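Local atomic coordinates of beta-ketothiolase BktB (Ralstonia eutropha, PDB entry 4NZS), a protein that condenses two acetyl-CoA molecules to acetoacetyl-CoA, or acetyl-CoA with propionyl-CoA to beta-ketovaleryl-CoA, supporting production of the copolyester PHBV. Residues Ile20-Gly25 against Gly255-Ala260; Gly60-Thr65 against Thr90-Cys95; Glu123-Ala128 against His355-Thr360. All blocks are in the same frame, centred on the assembly; numbering follows the deposited sequence.

Interaction 1 of 3, residues Ile20-Gly25 against Gly255-Ala260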
ATOM      1  N   ILE A  20      30.589   0.158   4.151  1.00 32.51           N
ATOM      2  CA  ILE A  20      29.444   0.922   3.693  1.00 31.32           C
ATOM      3  C   ILE A  20      28.891   0.340   2.420  1.00 33.91           C
ATOM      4  O   ILE A  20      29.659   0.122   1.470  1.00 36.43           O
ATOM      5  CB  ILE A  20      29.823   2.373   3.429  1.00 34.17           C
ATOM      6  CG1 ILE A  20      30.369   2.981   4.715  1.00 36.91           C
ATOM      7  CG2 ILE A  20      28.604   3.147   2.931  1.00 36.42           C
ATOM      8  CD1 ILE A  20      31.224   4.238   4.547  1.00 37.50           C
ATOM      9  N   GLY A  21      27.561   0.139   2.395  1.00 28.99           N
ATOM     10  CA  GLY A  21      26.857  -0.325   1.223  1.00 29.18           C
ATOM     11  C   GLY A  21      26.332   0.785   0.301  1.00 33.60           C
ATOM     12  O   GLY A  21      26.038   1.909   0.756  1.00 25.58           O
ATOM     13  N   THR A  22      26.176   0.457  -1.000  1.00 34.25           N
ATOM     14  CA  THR A  22      25.493   1.363  -1.922  1.00 33.50           C
ATOM     15  C   THR A  22      23.982   1.158  -1.785  1.00 35.47           C
ATOM     16  O   THR A  22      23.491   0.090  -1.352  1.00 31.52           O
ATOM     17  CB  THR A  22      25.916   1.214  -3.416  1.00 38.42           C
ATOM     18  OG1 THR A  22      25.500  -0.053  -3.952  1.00 41.95           O
ATOM     19  CG2 THR A  22      27.390   1.315  -3.594  1.00 38.85           C
ATOM     20  N   PHE A  23      23.250   2.193  -2.171  1.00 35.59           N
ATOM     21  CA  PHE A  23      21.816   2.105  -2.241  1.00 39.32           C
ATOM     22  C   PHE A  23      21.438   0.858  -3.002  1.00 44.65           C
ATOM     23  O   PHE A  23      21.740   0.736  -4.193  1.00 44.69           O
ATOM     24  CB  PHE A  23      21.234   3.293  -2.985  1.00 38.43           C
ATOM     25  CG  PHE A  23      19.764   3.471  -2.787  1.00 34.33           C
ATOM     26  CD1 PHE A  23      19.210   3.499  -1.492  1.00 35.70           C
ATOM     27  CD2 PHE A  23      18.933   3.625  -3.873  1.00 30.72           C
ATOM     28  CE1 PHE A  23      17.861   3.701  -1.310  1.00 29.43           C
ATOM     29  CE2 PHE A  23      17.604   3.812  -3.695  1.00 32.14           C
ATOM     30  CZ  PHE A  23      17.063   3.871  -2.404  1.00 28.89           C
ATOM     31  N   GLY A  24      20.828  -0.070  -2.267  1.00 42.00           N
ATOM     32  CA  GLY A  24      20.268  -1.249  -2.834  1.00 43.93           C
ATOM     33  C   GLY A  24      21.328  -2.149  -3.337  1.00 38.92           C
ATOM     34  O   GLY A  24      21.101  -2.923  -4.256  1.00 42.39           O
ATOM     35  N   GLY A  25      22.480  -2.035  -2.720  1.00 36.18           N
ATOM     36  CA  GLY A  25      23.587  -2.887  -3.025  1.00 36.75           C
ATOM     37  C   GLY A  25      23.635  -4.049  -2.054  1.00 40.54           C
ATOM     38  O   GLY A  25      22.633  -4.744  -1.858  1.00 40.86           O
ATOM     39  N   GLY A 255      26.664   9.990  -1.573  1.00 51.36           N
ATOM     40  CA  GLY A 255      25.910   8.812  -1.922  1.00 45.96           C
ATOM     41  C   GLY A 255      24.764   8.562  -0.965  1.00 42.66           C
ATOM     42  O   GLY A 255      24.642   9.225   0.050  1.00 41.54           O
ATOM     43  N   LEU A 256      23.901   7.624  -1.329  1.00 35.87           N
ATOM     44  CA  LEU A 256      22.877   7.105  -0.445  1.00 32.42           C
ATOM     45  C   LEU A 256      23.313   5.706  -0.044  1.00 33.06           C
ATOM     46  O   LEU A 256      23.594   4.874  -0.885  1.00 30.57           O
ATOM     47  CB  LEU A 256      21.554   7.037  -1.176  1.00 30.75           C
ATOM     48  CG  LEU A 256      21.213   8.248  -2.019  1.00 27.93           C
ATOM     49  CD1 LEU A 256      20.207   7.887  -3.078  1.00 26.54           C
ATOM     50  CD2 LEU A 256      20.703   9.366  -1.138  1.00 28.83           C
ATOM     51  N   ASN A 257      23.401   5.443   1.244  1.00 35.56           N
ATOM     52  CA  ASN A 257      24.176   4.308   1.656  1.00 35.23           C
ATOM     53  C   ASN A 257      23.715   3.664   2.928  1.00 35.99           C
ATOM     54  O   ASN A 257      23.022   4.282   3.713  1.00 37.46           O
ATOM     55  CB  ASN A 257      25.616   4.769   1.778  1.00 36.83           C
ATOM     56  CG  ASN A 257      26.240   5.060   0.426  1.00 43.02           C
ATOM     57  OD1 ASN A 257      26.757   4.149  -0.260  1.00 43.61           O
ATOM     58  ND2 ASN A 257      26.204   6.339   0.020  1.00 43.34           N
ATOM     59  N   ASP A 258      24.156   2.428   3.141  1.00 36.28           N
ATOM     60  CA  ASP A 258      23.744   1.626   4.284  1.00 35.75           C
ATOM     61  C   ASP A 258      24.932   1.403   5.274  1.00 36.21           C
ATOM     62  O   ASP A 258      26.020   1.045   4.816  1.00 35.10           O
ATOM     63  CB  ASP A 258      23.243   0.271   3.771  1.00 34.82           C
ATOM     64  CG  ASP A 258      22.093   0.365   2.743  1.00 32.01           C
ATOM     65  OD1 ASP A 258      21.097   1.087   2.955  1.00 33.56           O
ATOM     66  OD2 ASP A 258      22.132  -0.396   1.746  1.00 35.19           O
ATOM     67  N   ALA A 259      24.768   1.608   6.608  1.00 33.66           N
ATOM     68  CA  ALA A 259      25.846   1.224   7.557  1.00 31.02           C
ATOM     69  C   ALA A 259      25.569   1.340   9.027  1.00 32.97           C
ATOM     70  O   ALA A 259      24.552   1.883   9.457  1.00 34.12           O
ATOM     71  CB  ALA A 259      27.095   1.983   7.260  1.00 34.54           C
ATOM     72  N   ALA A 260      26.489   0.782   9.812  1.00 32.98           N
ATOM     73  CA  ALA A 260      26.510   1.029  11.259  1.00 32.56           C
ATOM     74  C   ALA A 260      27.906   1.367  11.804  1.00 33.40           C
ATOM     75  O   ALA A 260      28.928   1.271  11.112  1.00 33.30           O
ATOM     76  CB  ALA A 260      25.934  -0.178  12.006  1.00 35.92           C
TER
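Gly21 and Asp258 form an antiparallel hydrogen-bonded pair in the mixed sheet of the thiolase fold, where strand 10-22 ends beside the start of strand 257-267. Gly21 N donates to Asp258 O at 3.0 Å, and Asp258 N returns a bond to Gly21 O at 3.1 Å. Next to this ladder, the CG2 branch of Ile20 crosses CB of Asn257 at 3.6 Å; with CG1 anti to the carbonyl carbon (chi1 -59°), the CG2 methyl falls anti to the backbone N. Beyond Thr22 the chain leaves the strand in a type II turn that Gly25 N closes on Thr22 O, and Gly24 meets the positive phi the turn demands. Phe23, the second residue of the turn, rests its CB 3.5 Å from Leu256 O, while Leu256 CD1 lies over one face of the phenyl ring. The carboxylate of Asp258 finds its partner outside the two segments: OD2 is bound to Ser126 OG, which also takes the amide of Gly24 and so ties the turn to the strand. Trp137 of a second subunit meets the Phe23 ring with planes inclined by about 55°. Within the chain, Ile20 and Ala259 pack on Leu363 of helix 357-375, whereas Ala260 meets Leu35 and Val39 of helix 32-47.

Interaction 2 of 3, residues Gly60-Thr65 against Thr90-Cys95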
ATOM      1  N   GLY A  60      22.248   6.680  16.758  1.00 35.10           N
ATOM      2  CA  GLY A  60      21.748   7.678  15.848  1.00 33.58           C
ATOM      3  C   GLY A  60      21.180   6.960  14.647  1.00 38.45           C
ATOM      4  O   GLY A  60      21.781   6.002  14.075  1.00 36.06           O
ATOM      5  N   ASN A  61      19.993   7.405  14.285  1.00 35.59           N
ATOM      6  CA  ASN A  61      19.313   6.867  13.139  1.00 33.35           C
ATOM      7  C   ASN A  61      18.335   7.903  12.704  1.00 31.31           C
ATOM      8  O   ASN A  61      17.832   8.653  13.566  1.00 31.53           O
ATOM      9  CB  ASN A  61      18.551   5.621  13.555  1.00 30.69           C
ATOM     10  CG  ASN A  61      17.597   5.171  12.500  1.00 27.02           C
ATOM     11  OD1 ASN A  61      18.009   4.616  11.487  1.00 28.98           O
ATOM     12  ND2 ASN A  61      16.350   5.479  12.673  1.00 24.30           N
ATOM     13  N   VAL A  62      17.989   7.926  11.422  1.00 27.89           N
ATOM     14  CA  VAL A  62      16.937   8.886  11.035  1.00 28.67           C
ATOM     15  C   VAL A  62      15.637   8.340  10.506  1.00 27.38           C
ATOM     16  O   VAL A  62      14.531   8.813  10.838  1.00 29.06           O
ATOM     17  CB  VAL A  62      17.447   9.898  10.009  1.00 28.84           C
ATOM     18  CG1 VAL A  62      16.417  10.999   9.857  1.00 30.93           C
ATOM     19  CG2 VAL A  62      18.763  10.485  10.476  1.00 29.98           C
ATOM     20  N   ILE A  63      15.787   7.389   9.616  1.00 30.13           N
ATOM     21  CA  ILE A  63      14.711   6.863   8.875  1.00 28.68           C
ATOM     22  C   ILE A  63      14.346   5.516   9.495  1.00 29.73           C
ATOM     23  O   ILE A  63      15.174   4.624   9.571  1.00 32.05           O
ATOM     24  CB  ILE A  63      15.163   6.578   7.443  1.00 30.02           C
ATOM     25  CG1 ILE A  63      15.584   7.850   6.701  1.00 32.90           C
ATOM     26  CG2 ILE A  63      14.022   5.931   6.689  1.00 31.46           C
ATOM     27  CD1 ILE A  63      16.229   7.566   5.327  1.00 32.95           C
ATOM     28  N   GLN A  64      13.085   5.369   9.872  1.00 32.36           N
ATOM     29  CA  GLN A  64      12.543   4.138  10.369  1.00 31.11           C
ATOM     30  C   GLN A  64      12.172   3.232   9.179  1.00 31.62           C
ATOM     31  O   GLN A  64      11.420   3.588   8.279  1.00 31.68           O
ATOM     32  CB  GLN A  64      11.371   4.449  11.250  1.00 31.79           C
ATOM     33  CG  GLN A  64      11.786   5.443  12.284  1.00 31.30           C
ATOM     34  CD  GLN A  64      10.755   5.691  13.349  1.00 33.84           C
ATOM     35  OE1 GLN A  64      11.056   6.347  14.351  1.00 31.04           O
ATOM     36  NE2 GLN A  64       9.535   5.194  13.146  1.00 32.08           N
ATOM     37  N   THR A  65      12.859   2.102   9.164  1.00 30.19           N
ATOM     38  CA  THR A  65      12.649   1.013   8.295  1.00 28.47           C
ATOM     39  C   THR A  65      11.505   0.160   8.768  1.00 28.02           C
ATOM     40  O   THR A  65      10.854  -0.479   7.966  1.00 31.90           O
ATOM     41  CB  THR A  65      13.895   0.139   8.295  1.00 28.98           C
ATOM     42  OG1 THR A  65      14.967   0.909   7.745  1.00 34.04           O
ATOM     43  CG2 THR A  65      13.714  -1.041   7.420  1.00 31.22           C
ATOM     44  N   THR A  90      17.501   6.017  21.287  1.00 35.89           N
ATOM     45  CA  THR A  90      17.806   6.283  19.907  1.00 37.05           C
ATOM     46  C   THR A  90      17.653   7.740  19.779  1.00 36.98           C
ATOM     47  O   THR A  90      16.867   8.313  20.516  1.00 43.17           O
ATOM     48  CB  THR A  90      16.866   5.552  18.985  1.00 33.64           C
ATOM     49  OG1 THR A  90      17.001   4.177  19.301  1.00 31.23           O
ATOM     50  CG2 THR A  90      17.282   5.807  17.486  1.00 33.79           C
ATOM     51  N   VAL A  91      18.391   8.339  18.876  1.00 34.71           N
ATOM     52  CA  VAL A  91      18.440   9.781  18.800  1.00 36.08           C
ATOM     53  C   VAL A  91      18.502  10.242  17.357  1.00 36.94           C
ATOM     54  O   VAL A  91      18.920   9.512  16.484  1.00 29.73           O
ATOM     55  CB  VAL A  91      19.683  10.226  19.551  1.00 39.51           C
ATOM     56  CG1 VAL A  91      20.164  11.586  19.109  1.00 42.83           C
ATOM     57  CG2 VAL A  91      19.390  10.225  21.042  1.00 40.45           C
ATOM     58  N   ASN A  92      17.964  11.418  17.082  1.00 39.09           N
ATOM     59  CA  ASN A  92      17.998  11.924  15.726  1.00 35.61           C
ATOM     60  C   ASN A  92      18.381  13.384  15.584  1.00 33.87           C
ATOM     61  O   ASN A  92      17.650  14.252  15.987  1.00 29.57           O
ATOM     62  CB  ASN A  92      16.661  11.668  15.039  1.00 32.39           C
ATOM     63  CG  ASN A  92      16.593  12.274  13.657  1.00 33.47           C
ATOM     64  OD1 ASN A  92      17.608  12.601  13.075  1.00 37.42           O
ATOM     65  ND2 ASN A  92      15.399  12.433  13.138  1.00 29.66           N
ATOM     66  N   ARG A  93      19.501  13.639  14.935  1.00 37.18           N
ATOM     67  CA  ARG A  93      19.875  14.979  14.531  1.00 40.25           C
ATOM     68  C   ARG A  93      20.262  14.982  13.073  1.00 38.39           C
ATOM     69  O   ARG A  93      21.253  15.571  12.698  1.00 41.10           O
ATOM     70  CB  ARG A  93      20.985  15.573  15.388  1.00 45.04           C
ATOM     71  CG  ARG A  93      20.941  17.092  15.421  1.00 47.91           C
ATOM     72  CD  ARG A  93      22.194  17.721  15.999  1.00 47.98           C
ATOM     73  NE  ARG A  93      22.236  17.588  17.443  1.00 48.69           N
ATOM     74  CZ  ARG A  93      21.732  18.475  18.285  1.00 49.07           C
ATOM     75  NH1 ARG A  93      21.163  19.568  17.831  1.00 49.72           N
ATOM     76  NH2 ARG A  93      21.806  18.264  19.582  1.00 51.27           N
ATOM     77  N   LEU A  94      19.483  14.279  12.268  1.00 37.09           N
ATOM     78  CA  LEU A  94      19.696  14.226  10.836  1.00 39.26           C
ATOM     79  C   LEU A  94      21.088  13.687  10.542  1.00 35.83           C
ATOM     80  O   LEU A  94      21.460  12.649  11.056  1.00 32.45           O
ATOM     81  CB  LEU A  94      19.445  15.593  10.194  1.00 36.64           C
ATOM     82  CG  LEU A  94      18.006  15.956   9.913  1.00 39.92           C
ATOM     83  CD1 LEU A  94      17.420  15.034   8.871  1.00 40.56           C
ATOM     84  CD2 LEU A  94      17.199  15.934  11.190  1.00 44.85           C
ATOM     85  N   CYS A  95      21.849  14.412   9.738  1.00 33.34           N
ATOM     86  CA  CYS A  95      23.150  14.005   9.273  1.00 36.64           C
ATOM     87  C   CYS A  95      24.098  13.821  10.434  1.00 34.05           C
ATOM     88  O   CYS A  95      25.019  13.032  10.365  1.00 32.34           O
ATOM     89  CB  CYS A  95      23.678  15.043   8.302  1.00 34.78           C
ATOM     90  SG  CYS A  95      22.448  15.533   7.097  1.00 39.36           S
TER
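The loop that delivers the nucleophile of a thiolase, probably Cys95 as in its relatives, begins where strand 88-92 ends, and its first turn lies against Val62. At the strand itself, Gly60 and Val91 form a parallel bridge; Asn61 N donates to Val91 O at 3.2 Å, with an N-H...O angle of 164°, and the CA-H of Gly60 approaches the same oxygen, its CA at 3.4 Å. The side chain of Asn92 folds back on its own chain. With CG anti to the backbone N (chi1 175°), its OD1 accepts from Leu94 N at 2.6 Å, an Asx turn in which the donor is tilted 24° from the carbonyl plane. The side chains of Val62 and Asn92 cross at about a right angle: Val62 CG2 touches Asn92 OD1 and Leu94 O, both at 3.5 Å, while CG1 lies 3.7 Å from Asn92 ND2. Thr90 to Asn92 also pair antiparallel with a strand of the second subunit, so the sheet continues across that interface. Between the two segments a single backbone bond joins strand to loop, and Val91 also bonds to the backbone of Phe59. The hydrogen bond from Leu94 N to Asn92 OD1 shapes the turn, so the backbone just before Cys95 is set by a polar turn with an apolar side chain laid against it.

Interaction 3 of 3, residues Glu123-Ala128 against His355-Thr360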
ATOM      1  N   GLU A 123      22.022   3.078   9.731  1.00 27.21           N
ATOM      2  CA  GLU A 123      21.184   3.699   8.708  1.00 26.98           C
ATOM      3  C   GLU A 123      21.157   2.827   7.487  1.00 25.91           C
ATOM      4  O   GLU A 123      22.217   2.494   6.986  1.00 31.83           O
ATOM      5  CB  GLU A 123      21.732   5.057   8.282  1.00 26.98           C
ATOM      6  CG  GLU A 123      20.731   5.899   7.519  1.00 26.90           C
ATOM      7  CD  GLU A 123      19.775   6.612   8.472  1.00 28.64           C
ATOM      8  OE1 GLU A 123      18.546   6.317   8.453  1.00 29.89           O
ATOM      9  OE2 GLU A 123      20.277   7.469   9.261  1.00 25.32           O
ATOM     10  N   SER A 124      19.964   2.447   7.023  1.00 26.07           N
ATOM     11  CA  SER A 124      19.786   1.573   5.864  1.00 26.49           C
ATOM     12  C   SER A 124      18.896   2.239   4.901  1.00 30.01           C
ATOM     13  O   SER A 124      17.724   1.944   4.845  1.00 33.93           O
ATOM     14  CB  SER A 124      19.122   0.259   6.193  1.00 24.74           C
ATOM     15  OG  SER A 124      19.334  -0.641   5.096  1.00 26.02           O
ATOM     16  N   MET A 125      19.447   3.156   4.131  1.00 31.77           N
ATOM     17  CA  MET A 125      18.662   3.835   3.130  1.00 27.82           C
ATOM     18  C   MET A 125      18.083   2.840   2.121  1.00 25.20           C
ATOM     19  O   MET A 125      17.006   3.017   1.639  1.00 22.46           O
ATOM     20  CB  MET A 125      19.527   4.931   2.459  1.00 34.18           C
ATOM     21  CG  MET A 125      20.058   5.930   3.478  1.00 36.40           C
ATOM     22  SD  MET A 125      20.955   7.307   2.833  1.00 46.14           S
ATOM     23  CE  MET A 125      19.736   8.590   2.859  1.00 39.27           C
ATOM     24  N   SER A 126      18.699   1.714   1.859  1.00 26.15           N
ATOM     25  CA  SER A 126      18.054   0.849   0.872  1.00 24.19           C
ATOM     26  C   SER A 126      16.726   0.382   1.371  1.00 26.07           C
ATOM     27  O   SER A 126      15.818   0.144   0.582  1.00 35.04           O
ATOM     28  CB  SER A 126      18.902  -0.390   0.541  1.00 25.45           C
ATOM     29  OG  SER A 126      20.256  -0.081   0.228  1.00 22.08           O
ATOM     30  N   ARG A 127      16.588   0.216   2.668  1.00 23.15           N
ATOM     31  CA  ARG A 127      15.327  -0.216   3.226  1.00 23.43           C
ATOM     32  C   ARG A 127      14.440   0.957   3.682  1.00 23.21           C
ATOM     33  O   ARG A 127      13.492   0.769   4.474  1.00 19.48           O
ATOM     34  CB  ARG A 127      15.570  -1.219   4.429  1.00 24.10           C
ATOM     35  CG  ARG A 127      16.432  -2.413   4.088  1.00 25.29           C
ATOM     36  CD  ARG A 127      16.825  -3.302   5.308  1.00 28.83           C
ATOM     37  NE  ARG A 127      15.725  -4.123   5.822  1.00 27.27           N
ATOM     38  CZ  ARG A 127      15.271  -5.223   5.243  1.00 28.94           C
ATOM     39  NH1 ARG A 127      15.804  -5.639   4.121  1.00 33.97           N
ATOM     40  NH2 ARG A 127      14.257  -5.900   5.767  1.00 31.55           N
ATOM     41  N   ALA A 128      14.652   2.162   3.158  1.00 21.72           N
ATOM     42  CA  ALA A 128      13.818   3.217   3.693  1.00 22.97           C
ATOM     43  C   ALA A 128      12.537   2.840   3.077  1.00 20.59           C
ATOM     44  O   ALA A 128      12.546   2.344   1.984  1.00 21.18           O
ATOM     45  CB  ALA A 128      14.262   4.629   3.262  1.00 23.91           C
ATOM     46  N   HIS A 355      27.198   8.006   2.434  1.00 35.37           N
ATOM     47  CA  HIS A 355      26.636   8.835   3.472  1.00 33.39           C
ATOM     48  C   HIS A 355      25.349   8.224   4.039  1.00 31.25           C
ATOM     49  O   HIS A 355      24.259   8.760   3.851  1.00 28.85           O
ATOM     50  CB  HIS A 355      26.407  10.243   2.939  1.00 35.63           C
ATOM     51  CG  HIS A 355      26.060  11.223   4.008  1.00 38.88           C
ATOM     52  ND1 HIS A 355      25.403  12.412   3.757  1.00 43.29           N
ATOM     53  CD2 HIS A 355      26.202  11.151   5.353  1.00 38.93           C
ATOM     54  CE1 HIS A 355      25.199  13.049   4.898  1.00 40.34           C
ATOM     55  NE2 HIS A 355      25.670  12.302   5.882  1.00 41.34           N
ATOM     56  N   PRO A 356      25.495   7.111   4.787  1.00 28.46           N
ATOM     57  CA  PRO A 356      24.471   6.494   5.584  1.00 29.30           C
ATOM     58  C   PRO A 356      24.031   7.396   6.680  1.00 28.23           C
ATOM     59  O   PRO A 356      24.444   7.254   7.849  1.00 28.45           O
ATOM     60  CB  PRO A 356      25.181   5.290   6.189  1.00 33.09           C
ATOM     61  CG  PRO A 356      26.573   5.709   6.255  1.00 33.17           C
ATOM     62  CD  PRO A 356      26.775   6.428   4.967  1.00 28.86           C
ATOM     63  N   ILE A 357      23.200   8.335   6.302  1.00 28.32           N
ATOM     64  CA  ILE A 357      23.076   9.558   7.110  1.00 33.38           C
ATOM     65  C   ILE A 357      23.212   9.426   8.637  1.00 30.97           C
ATOM     66  O   ILE A 357      24.025  10.082   9.259  1.00 29.92           O
ATOM     67  CB  ILE A 357      21.793  10.333   6.759  1.00 36.92           C
ATOM     68  CG1 ILE A 357      20.582   9.439   6.903  1.00 37.78           C
ATOM     69  CG2 ILE A 357      21.871  10.852   5.314  1.00 36.77           C
ATOM     70  CD1 ILE A 357      19.355  10.010   6.245  1.00 40.50           C
ATOM     71  N   GLY A 358      22.439   8.560   9.259  1.00 35.15           N
ATOM     72  CA  GLY A 358      22.384   8.559  10.736  1.00 34.59           C
ATOM     73  C   GLY A 358      23.532   7.807  11.378  1.00 33.68           C
ATOM     74  O   GLY A 358      23.700   7.859  12.586  1.00 38.73           O
ATOM     75  N   ALA A 359      24.290   7.076  10.579  1.00 27.95           N
ATOM     76  CA  ALA A 359      25.430   6.380  11.081  1.00 31.96           C
ATOM     77  C   ALA A 359      26.670   7.218  10.840  1.00 31.36           C
ATOM     78  O   ALA A 359      27.660   7.140  11.565  1.00 29.39           O
ATOM     79  CB  ALA A 359      25.566   5.008  10.393  1.00 33.60           C
ATOM     80  N   THR A 360      26.615   8.020   9.789  1.00 34.57           N
ATOM     81  CA  THR A 360      27.769   8.756   9.340  1.00 31.56           C
ATOM     82  C   THR A 360      28.514   9.411  10.422  1.00 27.57           C
ATOM     83  O   THR A 360      29.670   9.207  10.531  1.00 30.56           O
ATOM     84  CB  THR A 360      27.382   9.763   8.286  1.00 30.96           C
ATOM     85  OG1 THR A 360      27.234   9.055   7.053  1.00 32.06           O
ATOM     86  CG2 THR A 360      28.469  10.735   8.106  1.00 32.86           C
TER
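Packing contacts come mostly from Met125 and Ile357. Met125, bent at its last torsion, brings CE to 3.7 Å from Ile357 CD1, the two side chains crossing at about a right angle. Ile357 holds CG1 between the backbone N and the carbonyl carbon (chi1 55°), which turns this branch toward Glu123, whose CG is 3.6 Å away. Its other branch, CG2, sits 4.0 Å above the centre of the His355 ring, so one isoleucine joins the methionine and the glutamate to the imidazole. Glu123 CB in turn meets Pro356 CB at 4.0 Å.

The polar contacts gather at the start of helix 357-375. Glu123 OE2 is modelled very close to Gly358 N, in a strongly bent bond whose length is doubtful; a carboxylate at this helix end would probably be favoured by the helix dipole. The same carboxylate also accepts from the backbone of the 60-65 loop, OE2 from Val62 N and OE1 from Ile63 N. Met125 SD lies 3.8 Å from His355 O. Pro356, centre of an inverse gamma turn, has its O bonded by Ala359 N at 2.7 Å and by Thr360 N at 3.0 Å.

This is the Gly-His-Pro segment of the thiolase active site: His355, the predicted proton acceptor, has its side chain about 4 Å from that of Cys95, with its own helix start held on strand 116-124.

All three contacts reach one sheet; interactions 2 and 3 contain active-site residues and interaction 1 lies beside them. None is truly at the surface: interaction 1 is partly buried, whereas interactions 2 and 3 are fully buried. Chemistry follows place: paired strand ends in interaction 1 rely on reciprocal backbone bonds, interaction 2 on a single bridge plus an apolar side chain against a turn, and interaction 3 on a carboxylate and mixed packing at a helix start. Interaction 3 lies between the others. Its 123-128 segment reaches interaction 1 through Ser126 and interaction 2 through Glu123, while 355-360 brings in the C-terminal family region. Interactions 1 and 2, about 7 Å apart at their nearest atoms, do not touch.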